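Inositol monophosphatase (Zymomonas mobilis, PDB 4N81) probably acts as a magnesium-dependent phosphatase of the inositol monophosphatase superfamily, hydrolysing phosphate monoesters. Local coordinates at residues 107-111 against 112-116. Residues are numbered along the deposited sequence; the frame is centred on the assembly and turned at random.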
loop_
_atom_site.group_PDB
_atom_site.type_symbol
_atom_site.label_atom_id
_atom_site.label_comp_id
_atom_site.label_asym_id
_atom_site.label_seq_id
_atom_site.Cartn_x
_atom_site.Cartn_y
_atom_site.Cartn_z
ATOM N N LEU A 107 6.920 0.838 24.860
ATOM C CA LEU A 107 7.320 0.555 26.251
ATOM C C LEU A 107 6.215 -0.334 26.840
ATOM O O LEU A 107 5.025 -0.034 26.671
ATOM C CB LEU A 107 7.393 1.849 27.070
ATOM C CG LEU A 107 7.678 1.672 28.568
ATOM C CD1 LEU A 107 8.981 0.871 28.786
ATOM C CD2 LEU A 107 7.757 3.045 29.283
ATOM N N VAL A 108 6.627 -1.392 27.562
ATOM C CA VAL A 108 5.737 -2.443 27.986
ATOM C C VAL A 108 5.975 -2.610 29.488
ATOM O O VAL A 108 7.124 -2.638 29.908
ATOM C CB VAL A 108 6.076 -3.743 27.225
ATOM C CG1 VAL A 108 5.334 -4.906 27.801
ATOM C CG2 VAL A 108 5.727 -3.603 25.757
ATOM N N GLU A 109 4.906 -2.660 30.282
ATOM C CA GLU A 109 5.045 -2.855 31.738
ATOM C C GLU A 109 4.195 -4.022 32.188
ATOM O O GLU A 109 3.008 -4.049 31.874
ATOM C CB GLU A 109 4.527 -1.642 32.517
ATOM C CG GLU A 109 5.375 -0.406 32.420
ATOM C CD GLU A 109 4.841 0.748 33.293
ATOM O OE1 GLU A 109 5.206 1.893 33.009
ATOM O OE2 GLU A 109 4.083 0.511 34.259
ATOM N N ASP A 110 4.790 -4.934 32.973
ATOM C CA ASP A 110 4.088 -6.157 33.379
ATOM C C ASP A 110 3.479 -6.861 32.149
ATOM O O ASP A 110 2.358 -7.392 32.190
ATOM C CB ASP A 110 3.012 -5.812 34.387
ATOM C CG ASP A 110 3.567 -5.026 35.577
ATOM O OD1 ASP A 110 2.889 -4.078 35.989
ATOM O OD2 ASP A 110 4.678 -5.325 36.083
ATOM N N GLY A 111 4.213 -6.807 31.045
ATOM C CA GLY A 111 3.843 -7.512 29.844
ATOM C C GLY A 111 2.813 -6.753 29.011
ATOM O O GLY A 111 2.529 -7.189 27.901
ATOM N N ARG A 112 2.295 -5.610 29.503
ATOM C CA ARG A 112 1.319 -4.798 28.740
ATOM C C ARG A 112 1.908 -3.547 28.057
ATOM O O ARG A 112 2.555 -2.780 28.730
ATOM C CB ARG A 112 0.170 -4.315 29.647
ATOM C CG ARG A 112 -0.632 -5.448 30.325
ATOM C CD ARG A 112 -1.404 -6.350 29.286
ATOM N NE ARG A 112 -2.059 -7.453 30.031
ATOM C CZ ARG A 112 -3.265 -7.322 30.546
ATOM N NH1 ARG A 112 -3.927 -6.177 30.349
ATOM N NH2 ARG A 112 -3.829 -8.316 31.210
ATOM N N PRO A 113 1.651 -3.329 26.742
ATOM C CA PRO A 113 2.143 -2.060 26.180
ATOM C C PRO A 113 1.522 -0.881 26.875
ATOM O O PRO A 113 0.303 -0.870 27.078
ATOM C CB PRO A 113 1.634 -2.090 24.725
ATOM C CG PRO A 113 1.456 -3.567 24.413
ATOM C CD PRO A 113 1.042 -4.210 25.735
ATOM N N VAL A 114 2.326 0.126 27.176
ATOM C CA VAL A 114 1.796 1.357 27.772
ATOM C C VAL A 114 2.174 2.580 26.916
ATOM O O VAL A 114 1.655 3.685 27.130
ATOM C CB VAL A 114 2.282 1.565 29.198
ATOM C CG1 VAL A 114 1.796 0.401 30.101
ATOM C CG2 VAL A 114 3.811 1.672 29.218
ATOM N N LEU A 115 3.041 2.382 25.921
ATOM C CA LEU A 115 3.404 3.526 25.048
ATOM C C LEU A 115 3.779 2.948 23.707
ATOM O O LEU A 115 4.424 1.917 23.678
ATOM C CB LEU A 115 4.652 4.232 25.686
ATOM C CG LEU A 115 5.403 5.393 25.041
ATOM C CD1 LEU A 115 6.372 5.905 26.143
ATOM C CD2 LEU A 115 6.204 5.019 23.847
ATOM N N GLY A 116 3.401 3.600 22.602
ATOM C CA GLY A 116 3.743 3.065 21.296
ATOM C C GLY A 116 3.905 4.188 20.291
ATOM O O GLY A 116 3.159 5.166 20.326
#
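Glu109 and Arg112 pair their backbones in both directions, Glu109 N to Arg112 O at 2.8 Å and Arg112 N to Glu109 O at 2.9 Å, and so close a two-residue type I' turn over Asp110 and Gly111, both with positive phi. Away from the turn, Leu107 faces two residues at once: Leu107 O accepts from Val114 N at 2.8 Å, nearly straight (178°), and from Leu115 N at 3.2 Å, more bent, while Leu107 N donates to Leu115 O. The extra residue shifts the register by one before Val108 pairs with Pro113.

With chi1 -62° placing CG1 anti to the carbonyl carbon, Val114 CG2 lies between the backbone N and that carbon, 3.9 Å from Leu107 CG. The side chains of Val114 and Glu109 cross at about a right angle, Val114 CG2 lying 4.1 Å from Glu109 CG. Leu107 and Leu115 touch through their CB atoms and pack with helix 7-24. Val108 and Pro113 share the face opposite that of Leu107, Leu115, Glu109 and Arg112, with Val108 CG2 3.9 Å from Pro113 CA. The carboxylate of Glu109 is hydrogen-bonded to Tyr6, and that of Asp110 forms a salt bridge with Arg80. Together these features make a tight antiparallel hairpin with a classic beta bulge, joining strands 102-109 and 112-120 in the larger sheet of the inositol monophosphatase fold.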